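Halogenase (Chondromyces crocatus, PDB 3E1T) probably uses its bound FAD to chlorinate a precursor of the myxobacterial natural product chondrochloren, as a variant of the FAD-dependent halogenases. Local coordinates at residues Ala304-Asp309 / Arg353-Phe358; Pro310-Gly315 / Gln360-Phe365. One frame throughout, in Å; residues are numbered along the deposited sequence.

Contact 1: residues Ala304-Asp309 / Arg353-Phe358. With FAD (flavin-adenine dinucleotide), chain C.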
ATOM      1  N   ALA A 304      -5.942   6.103   3.364  1.00 26.01           N
ATOM      2  CA  ALA A 304      -6.872   7.242   3.402  1.00 25.77           C
ATOM      3  C   ALA A 304      -6.497   8.266   2.347  1.00 25.44           C
ATOM      4  O   ALA A 304      -7.372   8.888   1.756  1.00 26.50           O
ATOM      5  CB  ALA A 304      -6.871   7.887   4.792  1.00 26.36           C
ATOM      6  N   ALA A 305      -5.194   8.453   2.123  1.00 25.00           N
ATOM      7  CA  ALA A 305      -4.684   9.400   1.139  1.00 24.18           C
ATOM      8  C   ALA A 305      -4.632   8.842  -0.299  1.00 24.92           C
ATOM      9  O   ALA A 305      -5.144   9.459  -1.240  1.00 24.30           O
ATOM     10  CB  ALA A 305      -3.308   9.866   1.551  1.00 24.53           C
ATOM     11  N   CYS A 306      -3.979   7.697  -0.472  1.00 24.91           N
ATOM     12  CA  CYS A 306      -3.738   7.169  -1.811  1.00 25.56           C
ATOM     13  C   CYS A 306      -3.316   5.718  -1.755  1.00 25.95           C
ATOM     14  O   CYS A 306      -2.858   5.235  -0.717  1.00 26.02           O
ATOM     15  CB  CYS A 306      -2.670   7.999  -2.546  1.00 25.15           C
ATOM     16  SG  CYS A 306      -1.040   7.922  -1.788  1.00 26.76           S
ATOM     17  N   PHE A 307      -3.499   5.022  -2.876  1.00 25.79           N
ATOM     18  CA  PHE A 307      -3.031   3.642  -3.034  1.00 25.61           C
ATOM     19  C   PHE A 307      -2.833   3.340  -4.534  1.00 24.81           C
ATOM     20  O   PHE A 307      -3.607   3.812  -5.367  1.00 23.26           O
ATOM     21  CB  PHE A 307      -4.005   2.642  -2.400  1.00 26.44           C
ATOM     22  CG  PHE A 307      -3.543   1.211  -2.495  1.00 27.34           C
ATOM     23  CD1 PHE A 307      -2.426   0.777  -1.779  1.00 27.81           C
ATOM     24  CD2 PHE A 307      -4.198   0.311  -3.335  1.00 28.75           C
ATOM     25  CE1 PHE A 307      -1.985  -0.533  -1.887  1.00 26.90           C
ATOM     26  CE2 PHE A 307      -3.762  -0.998  -3.453  1.00 28.07           C
ATOM     27  CZ  PHE A 307      -2.660  -1.425  -2.716  1.00 28.58           C
ATOM     28  N   VAL A 308      -1.788   2.580  -4.867  1.00 23.75           N
ATOM     29  CA  VAL A 308      -1.548   2.181  -6.271  1.00 23.51           C
ATOM     30  C   VAL A 308      -2.199   0.833  -6.646  1.00 23.04           C
ATOM     31  O   VAL A 308      -3.257   0.817  -7.265  1.00 23.41           O
ATOM     32  CB  VAL A 308      -0.044   2.180  -6.650  1.00 23.61           C
ATOM     33  CG1 VAL A 308       0.103   2.011  -8.180  1.00 23.81           C
ATOM     34  CG2 VAL A 308       0.630   3.487  -6.207  1.00 23.31           C
ATOM     35  N   ASP A 309      -1.563  -0.283  -6.281  1.00 23.22           N
ATOM     36  CA  ASP A 309      -1.960  -1.623  -6.731  1.00 24.47           C
ATOM     37  C   ASP A 309      -1.077  -2.614  -5.976  1.00 24.49           C
ATOM     38  O   ASP A 309       0.033  -2.266  -5.606  1.00 25.81           O
ATOM     39  CB  ASP A 309      -1.772  -1.751  -8.268  1.00 23.99           C
ATOM     40  CG  ASP A 309      -2.334  -3.041  -8.839  1.00 25.61           C
ATOM     41  OD1 ASP A 309      -3.562  -3.130  -9.071  1.00 28.92           O
ATOM     42  OD2 ASP A 309      -1.537  -3.981  -9.074  1.00 28.35           O
ATOM     43  N   ARG A 353       5.991  11.997  -4.268  1.00 26.90           N
ATOM     44  CA  ARG A 353       7.183  11.516  -4.963  1.00 27.69           C
ATOM     45  C   ARG A 353       7.298  10.001  -4.867  1.00 27.99           C
ATOM     46  O   ARG A 353       7.537   9.344  -5.882  1.00 27.68           O
ATOM     47  CB  ARG A 353       8.452  12.188  -4.440  1.00 27.86           C
ATOM     48  CG  ARG A 353       8.618  13.575  -4.975  1.00 29.94           C
ATOM     49  CD  ARG A 353       9.618  14.411  -4.187  1.00 34.29           C
ATOM     50  NE  ARG A 353      11.010  14.115  -4.523  1.00 36.18           N
ATOM     51  CZ  ARG A 353      11.634  14.521  -5.629  1.00 38.41           C
ATOM     52  NH1 ARG A 353      10.996  15.224  -6.555  1.00 40.96           N
ATOM     53  NH2 ARG A 353      12.905  14.208  -5.823  1.00 39.70           N
ATOM     54  N   GLU A 354       7.111   9.453  -3.663  1.00 27.28           N
ATOM     55  CA  GLU A 354       7.222   8.015  -3.462  1.00 27.61           C
ATOM     56  C   GLU A 354       6.034   7.254  -4.085  1.00 27.32           C
ATOM     57  O   GLU A 354       6.224   6.195  -4.695  1.00 26.85           O
ATOM     58  CB  GLU A 354       7.383   7.681  -1.973  1.00 28.07           C
ATOM     59  CG  GLU A 354       7.630   6.194  -1.665  1.00 29.25           C
ATOM     60  CD  GLU A 354       9.048   5.681  -2.041  1.00 32.44           C
ATOM     61  OE1 GLU A 354       9.910   6.453  -2.533  1.00 32.47           O
ATOM     62  OE2 GLU A 354       9.291   4.479  -1.828  1.00 32.90           O
ATOM     63  N   TYR A 355       4.827   7.796  -3.919  1.00 26.86           N
ATOM     64  CA  TYR A 355       3.620   7.257  -4.558  1.00 27.51           C
ATOM     65  C   TYR A 355       3.757   7.268  -6.090  1.00 27.85           C
ATOM     66  O   TYR A 355       3.418   6.276  -6.751  1.00 28.34           O
ATOM     67  CB  TYR A 355       2.377   8.045  -4.116  1.00 27.46           C
ATOM     68  CG  TYR A 355       1.142   7.845  -4.970  1.00 27.15           C
ATOM     69  CD1 TYR A 355       0.279   6.760  -4.755  1.00 26.87           C
ATOM     70  CD2 TYR A 355       0.816   8.758  -5.978  1.00 27.10           C
ATOM     71  CE1 TYR A 355      -0.873   6.588  -5.549  1.00 26.57           C
ATOM     72  CE2 TYR A 355      -0.324   8.588  -6.776  1.00 27.12           C
ATOM     73  CZ  TYR A 355      -1.150   7.506  -6.554  1.00 26.99           C
ATOM     74  OH  TYR A 355      -2.266   7.365  -7.328  1.00 28.96           O
ATOM     75  N   GLY A 356       4.242   8.389  -6.626  1.00 27.84           N
ATOM     76  CA  GLY A 356       4.498   8.574  -8.060  1.00 28.40           C
ATOM     77  C   GLY A 356       5.524   7.617  -8.647  1.00 29.12           C
ATOM     78  O   GLY A 356       5.346   7.098  -9.763  1.00 29.58           O
ATOM     79  N   ASN A 357       6.600   7.394  -7.905  1.00 28.75           N
ATOM     80  CA  ASN A 357       7.626   6.422  -8.276  1.00 28.31           C
ATOM     81  C   ASN A 357       7.055   5.015  -8.462  1.00 28.07           C
ATOM     82  O   ASN A 357       7.362   4.338  -9.443  1.00 28.06           O
ATOM     83  CB  ASN A 357       8.742   6.398  -7.231  1.00 28.44           C
ATOM     84  CG  ASN A 357       9.723   7.561  -7.389  1.00 29.17           C
ATOM     85  OD1 ASN A 357       9.623   8.335  -8.320  1.00 30.87           O
ATOM     86  ND2 ASN A 357      10.663   7.680  -6.464  1.00 28.90           N
ATOM     87  N   PHE A 358       6.231   4.578  -7.521  1.00 27.22           N
ATOM     88  CA  PHE A 358       5.575   3.277  -7.635  1.00 27.31           C
ATOM     89  C   PHE A 358       4.520   3.251  -8.736  1.00 27.03           C
ATOM     90  O   PHE A 358       4.424   2.263  -9.477  1.00 27.32           O
ATOM     91  CB  PHE A 358       4.975   2.843  -6.302  1.00 27.40           C
ATOM     92  CG  PHE A 358       5.949   2.146  -5.400  1.00 28.27           C
ATOM     93  CD1 PHE A 358       6.204   0.774  -5.563  1.00 29.26           C
ATOM     94  CD2 PHE A 358       6.619   2.841  -4.403  1.00 26.63           C
ATOM     95  CE1 PHE A 358       7.109   0.109  -4.747  1.00 29.30           C
ATOM     96  CE2 PHE A 358       7.531   2.181  -3.572  1.00 29.41           C
ATOM     97  CZ  PHE A 358       7.765   0.806  -3.734  1.00 28.51           C
TER
HETATM   98  PA  FAD C 600      -5.542   0.165   7.346  1.00 27.39           P
HETATM   99  O1A FAD C 600      -4.563  -0.974   7.455  1.00 28.07           O
HETATM  100  O2A FAD C 600      -6.733  -0.105   6.493  1.00 26.90           O
HETATM  101  O5B FAD C 600      -6.048   0.503   8.843  1.00 26.81           O
HETATM  102  C5B FAD C 600      -6.941   1.575   9.098  1.00 28.95           C
HETATM  103  C4B FAD C 600      -7.610   1.367  10.460  1.00 31.44           C
HETATM  104  O4B FAD C 600      -8.592   2.355  10.698  1.00 31.30           O
HETATM  105  C3B FAD C 600      -8.325   0.021  10.522  1.00 33.36           C
HETATM  106  O3B FAD C 600      -7.832  -0.679  11.642  1.00 36.68           O
HETATM  107  C2B FAD C 600      -9.789   0.358  10.715  1.00 33.90           C
HETATM  108  O2B FAD C 600     -10.372  -0.523  11.634  1.00 31.82           O
HETATM  109  C1B FAD C 600      -9.735   1.769  11.270  1.00 33.58           C
HETATM  110  N9A FAD C 600     -10.899   2.619  10.962  1.00 35.59           N
HETATM  111  C8A FAD C 600     -11.646   2.683   9.813  1.00 35.61           C
HETATM  112  N7A FAD C 600     -12.597   3.631   9.988  1.00 36.82           N
HETATM  113  C5A FAD C 600     -12.459   4.180  11.219  1.00 36.30           C
HETATM  114  C6A FAD C 600     -13.159   5.174  11.921  1.00 35.67           C
HETATM  115  N6A FAD C 600     -14.285   5.712  11.437  1.00 35.08           N
HETATM  116  N1A FAD C 600     -12.749   5.504  13.191  1.00 34.72           N
HETATM  117  C2A FAD C 600     -11.697   4.859  13.790  1.00 35.06           C
HETATM  118  N3A FAD C 600     -11.027   3.876  13.095  1.00 35.80           N
HETATM  119  C4A FAD C 600     -11.394   3.548  11.835  1.00 35.76           C
HETATM  120  N1  FAD C 600       0.278  -3.808   1.166  1.00 26.79           N
HETATM  121  C2  FAD C 600       1.495  -4.370   1.437  1.00 27.58           C
HETATM  122  O2  FAD C 600       2.323  -3.693   2.042  1.00 27.48           O
HETATM  123  N3  FAD C 600       1.760  -5.660   1.013  1.00 27.48           N
HETATM  124  C4  FAD C 600       0.799  -6.397   0.328  1.00 28.11           C
HETATM  125  O4  FAD C 600       1.024  -7.554  -0.032  1.00 28.29           O
HETATM  126  C4X FAD C 600      -0.431  -5.817   0.042  1.00 28.01           C
HETATM  127  N5  FAD C 600      -1.412  -6.516  -0.636  1.00 27.79           N
HETATM  128  C5X FAD C 600      -2.630  -5.918  -0.898  1.00 27.53           C
HETATM  129  C6  FAD C 600      -3.627  -6.611  -1.592  1.00 27.51           C
HETATM  130  C7  FAD C 600      -4.859  -5.993  -1.855  1.00 27.65           C
HETATM  131  C7M FAD C 600      -5.827  -6.666  -2.787  1.00 25.87           C
HETATM  132  C8  FAD C 600      -5.096  -4.681  -1.428  1.00 27.39           C
HETATM  133  C8M FAD C 600      -6.322  -3.911  -1.864  1.00 27.78           C
HETATM  134  C9  FAD C 600      -4.104  -4.003  -0.729  1.00 27.85           C
HETATM  135  C9A FAD C 600      -2.870  -4.609  -0.463  1.00 27.85           C
HETATM  136  N10 FAD C 600      -1.905  -3.912   0.240  1.00 27.92           N
HETATM  137  C10 FAD C 600      -0.685  -4.508   0.484  1.00 27.86           C
HETATM  138  C1' FAD C 600      -2.201  -2.537   0.812  1.00 28.31           C
HETATM  139  C2' FAD C 600      -2.462  -2.527   2.323  1.00 29.21           C
HETATM  140  O2' FAD C 600      -3.651  -3.252   2.563  1.00 28.68           O
HETATM  141  C3' FAD C 600      -2.639  -1.092   2.842  1.00 27.50           C
HETATM  142  O3' FAD C 600      -1.804  -0.197   2.140  1.00 28.41           O
HETATM  143  C4' FAD C 600      -2.306  -0.894   4.321  1.00 28.28           C
HETATM  144  O4' FAD C 600      -3.162  -1.693   5.106  1.00 27.62           O
HETATM  145  C5' FAD C 600      -2.503   0.576   4.691  1.00 26.01           C
HETATM  146  O5' FAD C 600      -2.520   0.712   6.085  1.00 27.86           O
HETATM  147  P   FAD C 600      -3.327   1.905   6.797  1.00 25.76           P
HETATM  148  O1P FAD C 600      -2.761   2.114   8.185  1.00 26.39           O
HETATM  149  O2P FAD C 600      -3.214   3.167   6.001  1.00 22.01           O
HETATM  150  O3P FAD C 600      -4.853   1.469   6.753  1.00 23.76           O
HETATM  151  O   HOH W   1      -3.489   5.084  -7.735  1.00 24.40           O

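Contact 2: residues Pro310-Gly315 / Gln360-Phe365. With FAD (flavin-adenine dinucleotide), chain C.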
ATOM      1  N   PRO A 310      -1.568  -3.836  -5.718  1.00 24.89           N
ATOM      2  CA  PRO A 310      -0.805  -4.784  -4.896  1.00 25.74           C
ATOM      3  C   PRO A 310       0.504  -5.355  -5.464  1.00 26.54           C
ATOM      4  O   PRO A 310       1.247  -5.978  -4.702  1.00 26.48           O
ATOM      5  CB  PRO A 310      -1.794  -5.945  -4.676  1.00 25.47           C
ATOM      6  CG  PRO A 310      -3.125  -5.422  -5.064  1.00 25.14           C
ATOM      7  CD  PRO A 310      -2.875  -4.391  -6.098  1.00 24.70           C
ATOM      8  N   VAL A 311       0.794  -5.189  -6.756  1.00 27.12           N
ATOM      9  CA  VAL A 311       2.024  -5.795  -7.271  1.00 27.80           C
ATOM     10  C   VAL A 311       3.219  -4.990  -6.774  1.00 28.38           C
ATOM     11  O   VAL A 311       3.173  -3.756  -6.760  1.00 28.91           O
ATOM     12  CB  VAL A 311       2.029  -6.011  -8.812  1.00 28.07           C
ATOM     13  CG1 VAL A 311       1.897  -4.724  -9.565  1.00 26.92           C
ATOM     14  CG2 VAL A 311       3.298  -6.764  -9.241  1.00 28.92           C
ATOM     15  N   PHE A 312       4.265  -5.706  -6.359  1.00 28.21           N
ATOM     16  CA  PHE A 312       5.427  -5.153  -5.651  1.00 28.65           C
ATOM     17  C   PHE A 312       5.185  -4.629  -4.219  1.00 28.68           C
ATOM     18  O   PHE A 312       6.080  -4.055  -3.607  1.00 28.97           O
ATOM     19  CB  PHE A 312       6.223  -4.163  -6.520  1.00 29.08           C
ATOM     20  CG  PHE A 312       7.051  -4.835  -7.581  1.00 30.58           C
ATOM     21  CD1 PHE A 312       6.695  -4.750  -8.921  1.00 29.95           C
ATOM     22  CD2 PHE A 312       8.174  -5.584  -7.231  1.00 31.08           C
ATOM     23  CE1 PHE A 312       7.457  -5.388  -9.903  1.00 32.42           C
ATOM     24  CE2 PHE A 312       8.944  -6.212  -8.199  1.00 31.90           C
ATOM     25  CZ  PHE A 312       8.582  -6.118  -9.546  1.00 30.35           C
ATOM     26  N   SER A 313       3.984  -4.866  -3.680  1.00 28.66           N
ATOM     27  CA  SER A 313       3.742  -4.775  -2.234  1.00 28.23           C
ATOM     28  C   SER A 313       4.191  -3.464  -1.590  1.00 28.25           C
ATOM     29  O   SER A 313       5.023  -3.472  -0.677  1.00 28.22           O
ATOM     30  CB  SER A 313       4.444  -5.930  -1.524  1.00 28.58           C
ATOM     31  OG  SER A 313       3.940  -7.185  -1.939  1.00 29.81           O
ATOM     32  N   SER A 314       3.658  -2.344  -2.060  1.00 27.17           N
ATOM     33  CA  SER A 314       4.107  -1.049  -1.557  1.00 27.34           C
ATOM     34  C   SER A 314       3.192  -0.383  -0.536  1.00 26.80           C
ATOM     35  O   SER A 314       3.546   0.662  -0.012  1.00 27.27           O
ATOM     36  CB  SER A 314       4.340  -0.092  -2.715  1.00 26.50           C
ATOM     37  OG  SER A 314       3.117   0.257  -3.332  1.00 28.89           O
ATOM     38  N   GLY A 315       2.032  -0.986  -0.265  1.00 26.53           N
ATOM     39  CA  GLY A 315       0.986  -0.354   0.541  1.00 26.20           C
ATOM     40  C   GLY A 315       1.427  -0.003   1.953  1.00 26.18           C
ATOM     41  O   GLY A 315       1.315   1.156   2.381  1.00 25.52           O
ATOM     42  N   GLN A 360       4.329   5.036 -11.519  1.00 26.68           N
ATOM     43  CA  GLN A 360       5.010   5.054 -12.796  1.00 27.87           C
ATOM     44  C   GLN A 360       5.603   3.706 -13.125  1.00 27.84           C
ATOM     45  O   GLN A 360       5.442   3.215 -14.240  1.00 28.23           O
ATOM     46  CB  GLN A 360       6.108   6.116 -12.790  1.00 27.97           C
ATOM     47  CG  GLN A 360       5.560   7.499 -12.943  1.00 30.27           C
ATOM     48  CD  GLN A 360       5.070   7.735 -14.343  1.00 33.29           C
ATOM     49  OE1 GLN A 360       5.871   7.958 -15.253  1.00 36.62           O
ATOM     50  NE2 GLN A 360       3.761   7.681 -14.537  1.00 30.13           N
ATOM     51  N   PHE A 361       6.282   3.108 -12.154  1.00 27.67           N
ATOM     52  CA  PHE A 361       6.924   1.830 -12.383  1.00 27.77           C
ATOM     53  C   PHE A 361       5.918   0.705 -12.598  1.00 27.70           C
ATOM     54  O   PHE A 361       6.175  -0.207 -13.396  1.00 27.27           O
ATOM     55  CB  PHE A 361       7.864   1.486 -11.238  1.00 28.74           C
ATOM     56  CG  PHE A 361       8.491   0.130 -11.368  1.00 30.86           C
ATOM     57  CD1 PHE A 361       9.445  -0.118 -12.358  1.00 33.27           C
ATOM     58  CD2 PHE A 361       8.117  -0.899 -10.529  1.00 31.39           C
ATOM     59  CE1 PHE A 361      10.013  -1.379 -12.494  1.00 33.36           C
ATOM     60  CE2 PHE A 361       8.680  -2.160 -10.657  1.00 33.01           C
ATOM     61  CZ  PHE A 361       9.636  -2.397 -11.638  1.00 32.66           C
ATOM     62  N   LEU A 362       4.791   0.748 -11.880  1.00 26.26           N
ATOM     63  CA  LEU A 362       3.791  -0.315 -11.998  1.00 26.53           C
ATOM     64  C   LEU A 362       3.046  -0.280 -13.328  1.00 26.30           C
ATOM     65  O   LEU A 362       2.673  -1.335 -13.827  1.00 27.31           O
ATOM     66  CB  LEU A 362       2.802  -0.320 -10.831  1.00 25.94           C
ATOM     67  CG  LEU A 362       3.296  -0.656  -9.408  1.00 27.57           C
ATOM     68  CD1 LEU A 362       2.092  -1.055  -8.563  1.00 27.87           C
ATOM     69  CD2 LEU A 362       4.350  -1.732  -9.334  1.00 26.60           C
ATOM     70  N   VAL A 363       2.785   0.919 -13.864  1.00 26.09           N
ATOM     71  CA  VAL A 363       2.209   1.076 -15.212  1.00 25.58           C
ATOM     72  C   VAL A 363       3.154   0.374 -16.207  1.00 26.55           C
ATOM     73  O   VAL A 363       2.718  -0.487 -16.974  1.00 27.09           O
ATOM     74  CB  VAL A 363       1.962   2.582 -15.623  1.00 25.45           C
ATOM     75  CG1 VAL A 363       1.560   2.709 -17.132  1.00 25.03           C
ATOM     76  CG2 VAL A 363       0.879   3.242 -14.760  1.00 23.22           C
ATOM     77  N   ALA A 364       4.448   0.708 -16.168  1.00 27.32           N
ATOM     78  CA  ALA A 364       5.425   0.053 -17.057  1.00 28.03           C
ATOM     79  C   ALA A 364       5.536  -1.466 -16.814  1.00 28.59           C
ATOM     80  O   ALA A 364       5.698  -2.233 -17.770  1.00 28.63           O
ATOM     81  CB  ALA A 364       6.809   0.739 -16.977  1.00 28.38           C
ATOM     82  N   PHE A 365       5.417  -1.898 -15.552  1.00 28.46           N
ATOM     83  CA  PHE A 365       5.478  -3.321 -15.209  1.00 28.08           C
ATOM     84  C   PHE A 365       4.275  -4.107 -15.735  1.00 28.35           C
ATOM     85  O   PHE A 365       4.438  -5.215 -16.263  1.00 28.12           O
ATOM     86  CB  PHE A 365       5.636  -3.537 -13.698  1.00 27.65           C
ATOM     87  CG  PHE A 365       6.036  -4.936 -13.331  1.00 27.67           C
ATOM     88  CD1 PHE A 365       7.323  -5.405 -13.609  1.00 26.35           C
ATOM     89  CD2 PHE A 365       5.139  -5.796 -12.724  1.00 24.12           C
ATOM     90  CE1 PHE A 365       7.696  -6.702 -13.275  1.00 24.23           C
ATOM     91  CE2 PHE A 365       5.518  -7.090 -12.385  1.00 24.33           C
ATOM     92  CZ  PHE A 365       6.797  -7.538 -12.668  1.00 25.44           C
TER
HETATM   93  PA  FAD C 600      -5.542   0.165   7.346  1.00 27.39           P
HETATM   94  O1A FAD C 600      -4.563  -0.974   7.455  1.00 28.07           O
HETATM   95  O2A FAD C 600      -6.733  -0.105   6.493  1.00 26.90           O
HETATM   96  O5B FAD C 600      -6.048   0.503   8.843  1.00 26.81           O
HETATM   97  C5B FAD C 600      -6.941   1.575   9.098  1.00 28.95           C
HETATM   98  C4B FAD C 600      -7.610   1.367  10.460  1.00 31.44           C
HETATM   99  O4B FAD C 600      -8.592   2.355  10.698  1.00 31.30           O
HETATM  100  C3B FAD C 600      -8.325   0.021  10.522  1.00 33.36           C
HETATM  101  O3B FAD C 600      -7.832  -0.679  11.642  1.00 36.68           O
HETATM  102  C2B FAD C 600      -9.789   0.358  10.715  1.00 33.90           C
HETATM  103  O2B FAD C 600     -10.372  -0.523  11.634  1.00 31.82           O
HETATM  104  C1B FAD C 600      -9.735   1.769  11.270  1.00 33.58           C
HETATM  105  N9A FAD C 600     -10.899   2.619  10.962  1.00 35.59           N
HETATM  106  C8A FAD C 600     -11.646   2.683   9.813  1.00 35.61           C
HETATM  107  N7A FAD C 600     -12.597   3.631   9.988  1.00 36.82           N
HETATM  108  C5A FAD C 600     -12.459   4.180  11.219  1.00 36.30           C
HETATM  109  C6A FAD C 600     -13.159   5.174  11.921  1.00 35.67           C
HETATM  110  N6A FAD C 600     -14.285   5.712  11.437  1.00 35.08           N
HETATM  111  N1A FAD C 600     -12.749   5.504  13.191  1.00 34.72           N
HETATM  112  C2A FAD C 600     -11.697   4.859  13.790  1.00 35.06           C
HETATM  113  N3A FAD C 600     -11.027   3.876  13.095  1.00 35.80           N
HETATM  114  C4A FAD C 600     -11.394   3.548  11.835  1.00 35.76           C
HETATM  115  N1  FAD C 600       0.278  -3.808   1.166  1.00 26.79           N
HETATM  116  C2  FAD C 600       1.495  -4.370   1.437  1.00 27.58           C
HETATM  117  O2  FAD C 600       2.323  -3.693   2.042  1.00 27.48           O
HETATM  118  N3  FAD C 600       1.760  -5.660   1.013  1.00 27.48           N
HETATM  119  C4  FAD C 600       0.799  -6.397   0.328  1.00 28.11           C
HETATM  120  O4  FAD C 600       1.024  -7.554  -0.032  1.00 28.29           O
HETATM  121  C4X FAD C 600      -0.431  -5.817   0.042  1.00 28.01           C
HETATM  122  N5  FAD C 600      -1.412  -6.516  -0.636  1.00 27.79           N
HETATM  123  C5X FAD C 600      -2.630  -5.918  -0.898  1.00 27.53           C
HETATM  124  C6  FAD C 600      -3.627  -6.611  -1.592  1.00 27.51           C
HETATM  125  C7  FAD C 600      -4.859  -5.993  -1.855  1.00 27.65           C
HETATM  126  C7M FAD C 600      -5.827  -6.666  -2.787  1.00 25.87           C
HETATM  127  C8  FAD C 600      -5.096  -4.681  -1.428  1.00 27.39           C
HETATM  128  C8M FAD C 600      -6.322  -3.911  -1.864  1.00 27.78           C
HETATM  129  C9  FAD C 600      -4.104  -4.003  -0.729  1.00 27.85           C
HETATM  130  C9A FAD C 600      -2.870  -4.609  -0.463  1.00 27.85           C
HETATM  131  N10 FAD C 600      -1.905  -3.912   0.240  1.00 27.92           N
HETATM  132  C10 FAD C 600      -0.685  -4.508   0.484  1.00 27.86           C
HETATM  133  C1' FAD C 600      -2.201  -2.537   0.812  1.00 28.31           C
HETATM  134  C2' FAD C 600      -2.462  -2.527   2.323  1.00 29.21           C
HETATM  135  O2' FAD C 600      -3.651  -3.252   2.563  1.00 28.68           O
HETATM  136  C3' FAD C 600      -2.639  -1.092   2.842  1.00 27.50           C
HETATM  137  O3' FAD C 600      -1.804  -0.197   2.140  1.00 28.41           O
HETATM  138  C4' FAD C 600      -2.306  -0.894   4.321  1.00 28.28           C
HETATM  139  O4' FAD C 600      -3.162  -1.693   5.106  1.00 27.62           O
HETATM  140  C5' FAD C 600      -2.503   0.576   4.691  1.00 26.01           C
HETATM  141  O5' FAD C 600      -2.520   0.712   6.085  1.00 27.86           O
HETATM  142  P   FAD C 600      -3.327   1.905   6.797  1.00 25.76           P
HETATM  143  O1P FAD C 600      -2.761   2.114   8.185  1.00 26.39           O
HETATM  144  O2P FAD C 600      -3.214   3.167   6.001  1.00 22.01           O
HETATM  145  O3P FAD C 600      -4.853   1.469   6.753  1.00 23.76           O

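Contact 1: residues Ala304-Asp309 / Arg353-Phe358
The ring of Tyr355 takes Cys306 over one face and the CG2 methyl of Val308 obliquely. Cys306 CB stands over that face, 4.2 Å from the centroid of Tyr355 and 28° off the ring normal, a CH-pi contact. The sulfur is set more obliquely: Cys306 SG comes to 3.4 Å from Tyr355 CD1, on the side of the ring nearer its root. With chi1 at 65°, SG is tucked between the backbone N and the carbonyl carbon of its own residue, which keeps it against CD1 and CG of the tyrosine.

Val308 reaches the same ring from another direction. Its CG2 branch does the touching, 3.5 Å from Tyr355 CE1, and the two side chains cross obliquely; one helical turn on, CB of Phe358 is a looser neighbour of that methyl.

At the ring edge, near its plane, sits the carbonyl of Phe307. One water joins it to the phenol: the water donates to Phe307 O at 2.7 Å and lies 2.6 Å from Tyr355 OH, so the buried hydroxyl has a polar partner.

Phe307 itself points away from the helix, and its CE1 comes within 3.4 Å of FAD C1'. Strand 306-307, an edge strand of a small three-stranded antiparallel sheet, is thus a layer between helix 340-368 and the cofactor, one wall of the FAD pocket in a flavin-dependent halogenase.

Contact 2: residues Pro310-Gly315 / Gln360-Phe365
Phe312 pushes its ring edge into the face of Phe365, an edge-to-face pair that forms the core of an aromatic cluster completed by Phe361. The planes stand at 69°, and Phe312 CE1 hangs over the centre of the Phe365 ring, 3.6 Å from Phe365 CZ. That same CE1 also meets the edge of Phe361, 3.5 Å from its CE2, with the two ring planes inclined at 56°.

Beside the rings, Leu362 bridges both loop residues. Its CD2 lies at the edge of Phe312, while its CD1 packs 3.8 Å from Val311 CG1. The other valine branch, CG2, which chi1 of 61° sets anti to the backbone N, turns to Phe365 and approaches CE2 at 3.9 Å.

What presents Val311 and Phe312 to the helix is a type II beta turn from Pro310 to Ser313, closed by Ser313 N donating to Pro310 O at 3.1 Å. Farther out, Trp83 stacks on the Phe365 ring and its NE1 hydrogen-bonds Phe365 O, while Phe81 meets both Phe365 and Phe312. An alanine in place of Phe365 would probably leave the edge of Phe312 without the face it rests on and open a gap beside Trp83.

The loop also borders the cofactor: Pro310 CB lies 3.6 Å from FAD C6, and beyond the turn Gly315 CA comes to 3.2 Å from FAD O3' of the ribityl chain.

Contacts 1 and 2 lie with their centres about 9 Å apart and follow one another along the same two pieces of chain. Residues 304-309 run directly into 310-315, the loop that leads to helix 315-333, and after that helix the chain returns as helix 340-368, whose 353-358 and 360-365 segments supply the other halves. The contacts also touch: Phe358 CE1 is 3.4 Å from Ser314 CB, and Val308 CG1 is 3.7 Å from Leu362 CD1. One long helix therefore backs a continuous strand and loop, whose other side borders FAD from the ribityl chain to the isoalloxazine ring.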